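Local coordinates for sister chromatid cohesion protein (Chaetomium thermophilum, PDB 5T8V) that forms the C-terminal HEAT-repeat part of the cohesin loader Scc2, which probably binds chromatin and loads cohesin, at residues V78-D81 and D82-L86; E209-K213 and V214-E218. All coordinates share one frame; numbering follows the deposited sequence.

Contact 1: residues V78-D81 and D82-L86; sequences VPLD and DLIYL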
ATOM      1  N   VAL A  78     -67.824 -27.571  22.550  1.00 48.39           N
ATOM      2  CA  VAL A  78     -68.507 -26.349  22.968  1.00 47.15           C
ATOM      3  C   VAL A  78     -69.798 -26.212  22.169  1.00 48.04           C
ATOM      4  O   VAL A  78     -69.763 -26.296  20.933  1.00 47.68           O
ATOM      5  CB  VAL A  78     -67.608 -25.115  22.786  1.00 43.96           C
ATOM      6  CG1 VAL A  78     -68.404 -23.822  22.992  1.00 43.17           C
ATOM      7  CG2 VAL A  78     -66.439 -25.174  23.753  1.00 42.82           C
ATOM      8  N   PRO A  79     -70.946 -26.001  22.809  1.00 46.83           N
ATOM      9  CA  PRO A  79     -72.192 -25.852  22.048  1.00 48.41           C
ATOM     10  C   PRO A  79     -72.071 -24.767  20.991  1.00 46.91           C
ATOM     11  O   PRO A  79     -71.667 -23.638  21.273  1.00 44.67           O
ATOM     12  CB  PRO A  79     -73.220 -25.488  23.125  1.00 50.32           C
ATOM     13  CG  PRO A  79     -72.671 -26.061  24.378  1.00 50.98           C
ATOM     14  CD  PRO A  79     -71.180 -25.951  24.262  1.00 48.12           C
ATOM     15  N   LEU A  80     -72.421 -25.124  19.755  1.00 40.52           N
ATOM     16  CA  LEU A  80     -72.378 -24.161  18.660  1.00 39.15           C
ATOM     17  C   LEU A  80     -73.295 -22.976  18.933  1.00 39.10           C
ATOM     18  O   LEU A  80     -72.873 -21.817  18.849  1.00 37.20           O
ATOM     19  CB  LEU A  80     -72.771 -24.850  17.353  1.00 40.58           C
ATOM     20  CG  LEU A  80     -72.963 -23.953  16.127  1.00 40.21           C
ATOM     21  CD1 LEU A  80     -71.624 -23.430  15.630  1.00 37.72           C
ATOM     22  CD2 LEU A  80     -73.705 -24.704  15.035  1.00 42.38           C
ATOM     23  N   ASP A  81     -74.557 -23.252  19.275  1.00 68.05           N
ATOM     24  CA  ASP A  81     -75.570 -22.202  19.338  1.00 69.50           C
ATOM     25  C   ASP A  81     -75.159 -21.044  20.239  1.00 67.16           C
ATOM     26  O   ASP A  81     -75.541 -19.897  19.979  1.00 66.91           O
ATOM     27  CB  ASP A  81     -76.901 -22.790  19.815  1.00 73.65           C
ATOM     28  CG  ASP A  81     -77.839 -23.117  18.667  1.00 77.16           C
ATOM     29  OD1 ASP A  81     -77.357 -23.288  17.528  1.00 76.05           O
ATOM     30  OD2 ASP A  81     -79.063 -23.207  18.907  1.00 81.61           O
ATOM     31  N   ASP A  82     -74.388 -21.309  21.293  1.00 64.15           N
ATOM     32  CA  ASP A  82     -73.964 -20.253  22.203  1.00 62.36           C
ATOM     33  C   ASP A  82     -72.563 -19.731  21.888  1.00 58.65           C
ATOM     34  O   ASP A  82     -72.019 -18.941  22.666  1.00 59.00           O
ATOM     35  CB  ASP A  82     -74.056 -20.729  23.659  1.00 63.07           C
ATOM     36  CG  ASP A  82     -73.104 -21.867  23.980  1.00 63.28           C
ATOM     37  OD1 ASP A  82     -72.050 -21.987  23.323  1.00 63.04           O
ATOM     38  OD2 ASP A  82     -73.415 -22.640  24.912  1.00 63.81           O
ATOM     39  N   LEU A  83     -71.969 -20.157  20.773  1.00 46.28           N
ATOM     40  CA  LEU A  83     -70.784 -19.493  20.240  1.00 40.74           C
ATOM     41  C   LEU A  83     -71.161 -18.411  19.236  1.00 38.05           C
ATOM     42  O   LEU A  83     -70.497 -17.371  19.166  1.00 35.21           O
ATOM     43  CB  LEU A  83     -69.849 -20.511  19.578  1.00 39.48           C
ATOM     44  CG  LEU A  83     -68.822 -21.199  20.483  1.00 38.78           C
ATOM     45  CD1 LEU A  83     -68.130 -22.328  19.736  1.00 39.22           C
ATOM     46  CD2 LEU A  83     -67.792 -20.207  20.997  1.00 36.43           C
ATOM     47  N   ILE A  84     -72.218 -18.645  18.453  1.00 39.41           N
ATOM     48  CA  ILE A  84     -72.761 -17.591  17.603  1.00 38.89           C
ATOM     49  C   ILE A  84     -73.162 -16.392  18.447  1.00 38.08           C
ATOM     50  O   ILE A  84     -73.021 -15.238  18.024  1.00 37.11           O
ATOM     51  CB  ILE A  84     -73.950 -18.128  16.782  1.00 42.38           C
ATOM     52  CG1 ILE A  84     -73.467 -19.128  15.731  1.00 43.07           C
ATOM     53  CG2 ILE A  84     -74.712 -16.988  16.100  1.00 43.01           C
ATOM     54  CD1 ILE A  84     -73.946 -20.538  15.971  1.00 45.22           C
ATOM     55  N   TYR A  85     -73.676 -16.642  19.654  1.00 35.87           N
ATOM     56  CA  TYR A  85     -74.079 -15.546  20.528  1.00 34.55           C
ATOM     57  C   TYR A  85     -72.866 -14.746  20.990  1.00 31.05           C
ATOM     58  O   TYR A  85     -72.890 -13.509  20.979  1.00 29.49           O
ATOM     59  CB  TYR A  85     -74.861 -16.093  21.723  1.00 35.54           C
ATOM     60  CG  TYR A  85     -75.408 -15.027  22.648  1.00 34.59           C
ATOM     61  CD1 TYR A  85     -76.167 -13.973  22.154  1.00 34.69           C
ATOM     62  CD2 TYR A  85     -75.178 -15.081  24.017  1.00 34.24           C
ATOM     63  CE1 TYR A  85     -76.672 -12.997  22.997  1.00 35.26           C
ATOM     64  CE2 TYR A  85     -75.680 -14.113  24.867  1.00 34.78           C
ATOM     65  CZ  TYR A  85     -76.426 -13.073  24.352  1.00 35.28           C
ATOM     66  OH  TYR A  85     -76.928 -12.106  25.193  1.00 36.03           O
ATOM     67  N   LEU A  86     -71.796 -15.432  21.394  1.00 35.87           N
ATOM     68  CA  LEU A  86     -70.572 -14.729  21.757  1.00 32.74           C
ATOM     69  C   LEU A  86     -70.046 -13.916  20.580  1.00 32.37           C
ATOM     70  O   LEU A  86     -69.644 -12.757  20.745  1.00 31.95           O
ATOM     71  CB  LEU A  86     -69.520 -15.725  22.243  1.00 31.67           C
ATOM     72  CG  LEU A  86     -68.161 -15.150  22.659  1.00 29.39           C
ATOM     73  CD1 LEU A  86     -68.321 -14.046  23.689  1.00 28.78           C
ATOM     74  CD2 LEU A  86     -67.262 -16.252  23.203  1.00 29.24           C
TER

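Contact 2: residues E209-K213 and V214-E218; sequences ELIAK and VDTSE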
ATOM      1  N   GLU A 209     -51.482 -15.102  14.074  1.00 27.75           N
ATOM      2  CA  GLU A 209     -51.942 -16.481  14.196  1.00 29.63           C
ATOM      3  C   GLU A 209     -53.066 -16.776  13.209  1.00 29.30           C
ATOM      4  O   GLU A 209     -53.083 -17.839  12.579  1.00 29.64           O
ATOM      5  CB  GLU A 209     -52.401 -16.752  15.629  1.00 32.54           C
ATOM      6  CG  GLU A 209     -52.925 -18.158  15.866  1.00 35.66           C
ATOM      7  CD  GLU A 209     -53.363 -18.378  17.299  1.00 37.50           C
ATOM      8  OE1 GLU A 209     -52.964 -17.578  18.173  1.00 37.08           O
ATOM      9  OE2 GLU A 209     -54.113 -19.347  17.549  1.00 39.29           O
ATOM     10  N   LEU A 210     -54.007 -15.841  13.055  1.00 28.02           N
ATOM     11  CA  LEU A 210     -55.160 -16.061  12.189  1.00 28.98           C
ATOM     12  C   LEU A 210     -54.734 -16.456  10.784  1.00 31.03           C
ATOM     13  O   LEU A 210     -55.157 -17.493  10.260  1.00 33.09           O
ATOM     14  CB  LEU A 210     -56.029 -14.802  12.132  1.00 28.46           C
ATOM     15  CG  LEU A 210     -57.226 -14.872  11.169  1.00 28.89           C
ATOM     16  CD1 LEU A 210     -58.386 -15.624  11.803  1.00 29.33           C
ATOM     17  CD2 LEU A 210     -57.652 -13.489  10.727  1.00 28.16           C
ATOM     18  N   ILE A 211     -53.906 -15.627  10.145  1.00 30.72           N
ATOM     19  CA  ILE A 211     -53.616 -15.838   8.731  1.00 32.43           C
ATOM     20  C   ILE A 211     -52.964 -17.188   8.453  1.00 33.04           C
ATOM     21  O   ILE A 211     -52.888 -17.599   7.292  1.00 33.54           O
ATOM     22  CB  ILE A 211     -52.739 -14.693   8.179  1.00 33.29           C
ATOM     23  CG1 ILE A 211     -51.427 -14.587   8.961  1.00 33.88           C
ATOM     24  CG2 ILE A 211     -53.513 -13.382   8.220  1.00 33.26           C
ATOM     25  CD1 ILE A 211     -50.465 -13.556   8.400  1.00 35.08           C
ATOM     26  N   ALA A 212     -52.505 -17.896   9.486  1.00 33.74           N
ATOM     27  CA  ALA A 212     -51.905 -19.211   9.302  1.00 34.26           C
ATOM     28  C   ALA A 212     -52.912 -20.347   9.366  1.00 34.85           C
ATOM     29  O   ALA A 212     -52.606 -21.449   8.895  1.00 36.20           O
ATOM     30  CB  ALA A 212     -50.832 -19.458  10.362  1.00 33.64           C
ATOM     31  N   LYS A 213     -54.095 -20.113   9.934  1.00 34.81           N
ATOM     32  CA  LYS A 213     -55.059 -21.177  10.162  1.00 36.59           C
ATOM     33  C   LYS A 213     -56.335 -21.039   9.347  1.00 37.04           C
ATOM     34  O   LYS A 213     -57.065 -22.025   9.207  1.00 37.22           O
ATOM     35  CB  LYS A 213     -55.420 -21.246  11.652  1.00 36.69           C
ATOM     36  CG  LYS A 213     -54.206 -21.437  12.547  1.00 37.53           C
ATOM     37  CD  LYS A 213     -54.595 -21.708  13.987  1.00 38.27           C
ATOM     38  CE  LYS A 213     -53.364 -21.817  14.873  1.00 38.87           C
ATOM     39  NZ  LYS A 213     -53.716 -22.110  16.292  1.00 39.74           N
ATOM     40  N   VAL A 214     -56.622 -19.856   8.807  1.00 25.14           N
ATOM     41  CA  VAL A 214     -57.754 -19.656   7.912  1.00 27.15           C
ATOM     42  C   VAL A 214     -57.259 -18.935   6.668  1.00 27.91           C
ATOM     43  O   VAL A 214     -56.484 -17.977   6.761  1.00 27.07           O
ATOM     44  CB  VAL A 214     -58.898 -18.863   8.587  1.00 28.42           C
ATOM     45  CG1 VAL A 214     -59.247 -19.475   9.939  1.00 28.24           C
ATOM     46  CG2 VAL A 214     -58.537 -17.389   8.748  1.00 28.84           C
ATOM     47  N   ASP A 215     -57.697 -19.404   5.503  1.00 53.35           N
ATOM     48  CA  ASP A 215     -57.337 -18.743   4.257  1.00 56.84           C
ATOM     49  C   ASP A 215     -57.977 -17.363   4.206  1.00 55.60           C
ATOM     50  O   ASP A 215     -59.162 -17.202   4.515  1.00 54.24           O
ATOM     51  CB  ASP A 215     -57.774 -19.585   3.060  1.00 61.29           C
ATOM     52  CG  ASP A 215     -56.906 -20.814   2.864  1.00 64.88           C
ATOM     53  OD1 ASP A 215     -56.430 -21.377   3.873  1.00 64.58           O
ATOM     54  OD2 ASP A 215     -56.695 -21.215   1.701  1.00 69.25           O
ATOM     55  N   THR A 216     -57.189 -16.366   3.820  1.00 39.96           N
ATOM     56  CA  THR A 216     -57.612 -14.977   3.855  1.00 40.42           C
ATOM     57  C   THR A 216     -57.269 -14.304   2.533  1.00 41.44           C
ATOM     58  O   THR A 216     -56.384 -14.747   1.795  1.00 43.47           O
ATOM     59  CB  THR A 216     -56.948 -14.227   5.022  1.00 40.47           C
ATOM     60  OG1 THR A 216     -57.343 -12.851   5.007  1.00 41.62           O
ATOM     61  CG2 THR A 216     -55.430 -14.317   4.927  1.00 41.08           C
ATOM     62  N   SER A 217     -57.980 -13.215   2.246  1.00 58.62           N
ATOM     63  CA  SER A 217     -57.777 -12.495   0.998  1.00 59.78           C
ATOM     64  C   SER A 217     -56.383 -11.883   0.948  1.00 56.97           C
ATOM     65  O   SER A 217     -55.756 -11.617   1.976  1.00 55.06           O
ATOM     66  CB  SER A 217     -58.829 -11.400   0.845  1.00 62.42           C
ATOM     67  OG  SER A 217     -60.136 -11.937   0.923  1.00 64.71           O
ATOM     68  N   GLU A 218     -55.897 -11.658  -0.274  1.00 49.47           N
ATOM     69  CA  GLU A 218     -54.613 -10.994  -0.458  1.00 49.00           C
ATOM     70  C   GLU A 218     -54.667  -9.523  -0.063  1.00 47.34           C
ATOM     71  O   GLU A 218     -53.623  -8.938   0.250  1.00 47.02           O
ATOM     72  CB  GLU A 218     -54.157 -11.134  -1.914  1.00 52.31           C
ATOM     73  CG  GLU A 218     -52.897 -10.354  -2.259  1.00 54.95           C
ATOM     74  CD  GLU A 218     -52.364 -10.687  -3.641  1.00 59.35           C
ATOM     75  OE1 GLU A 218     -51.689 -11.730  -3.790  1.00 59.14           O
ATOM     76  OE2 GLU A 218     -52.625  -9.907  -4.583  1.00 62.11           O
TER

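Contact 1: residues V78-D81 and D82-L86
V78 meets L83 across the start of a helix, and this is the buried, tightly packed part of the contact. CG1 of V78 lies 3.6 Å from CD1 of L83, and the two side chains cross at about a right angle. V78 holds CG1 anti to its own backbone N (chi1 170°), the setting that brings this branch rather than CG2 against the leucine. Next to the pair, the carbonyl of L80 receives two amides: N of L83 at 2.7 Å from O of L80, and N of I84 at 3.3 Å from the same O. One i+3 and one i+4 bond on a single oxygen mark the first turn of helix 81-96, one of the many helices of this HEAT-repeat protein. P79 and D82 meet on another side of the turn, where OD2 of D82 rests 3.4 Å from CB of P79; both also touch helix 9-36, P79 at K21 and D82 at L24 and F28. L80 and I84 form the more exposed apolar side: CD1 of I84 reaches CG of L80 at 3.6 Å, yet both residues remain partly exposed where V78 and L83 are buried, and the loop residues R141 and Q145 lie against L80 and I84 respectively. D81, at the start of the turn, is the exposed residue, and its CB bond leads away from D82-L86.

Contact 2: residues E209-K213 and V214-E218
The backbone of V214 is bonded back to the C-terminal part of helix 190-213, its N donating to O of L210 at 3.1 Å with a C=O...N angle of 171°, nearly straight on to the carbonyl. The same oxygen also accepts N of K213 at 2.8 Å, so L210 O carries one i+3 and one i+4 bond near the end of the helix. V214 itself has an extended backbone, and the chain leads on into the connection between helices 190-213 and 218-232 of this HEAT-repeat protein.

Among the side chains, V214 and L210 carry the contact. CG2 of V214 lies 3.5 Å from CD1 of L210 and also packs against CG of the leucine at 3.7 Å, so one methyl branch meets the end of the leucine chain. With CG1 of V214 anti to the carbonyl carbon (chi1 -50°), CG2 falls between the backbone N and the carbonyl carbon, which turns this branch back over the helix, while CG1 stays beside the carbonyl group of K213. A second, lighter apolar touch joins the buried I211 to T216, methyl against methyl, with CG2 of I211 3.9 Å from CG2 of T216. K213, an exposed residue, runs out as an extended chain and its NZ forms a salt bridge with OE2 of E209 at 3.1 Å. The ammonium group meets that oxygen on its anti side, 34° out of the carboxylate plane, a pairing one turn apart along the chain.

Around this helix-loop junction, L210 packs on I152 of helix 149-172, and V214 on Y147 in a loop. I211 touches Q263 and I264 of helix 247-267 as well as L224 of helix 218-232, the helix that T216 also reaches, through T221.

Overall arrangement
From the N terminus, the chain first reaches contact 1, where the loop after helix 56-71 turns into helix 81-96, and only later contact 2, where helix 190-213 gives way to the short connection before helix 218-232; the first thus lies at the start of a helix and the second near the end of one. Each is a local turn within continuous chain, so the two stand in series and neither nests in nor crosses the other. Their centres are 22 Å apart and their nearest atoms about 14 Å, without touching. The loop between helices 120-136 and 149-172 borders both: R141 and Q145 lie beside contact 1, C138 and Y147 beside contact 2.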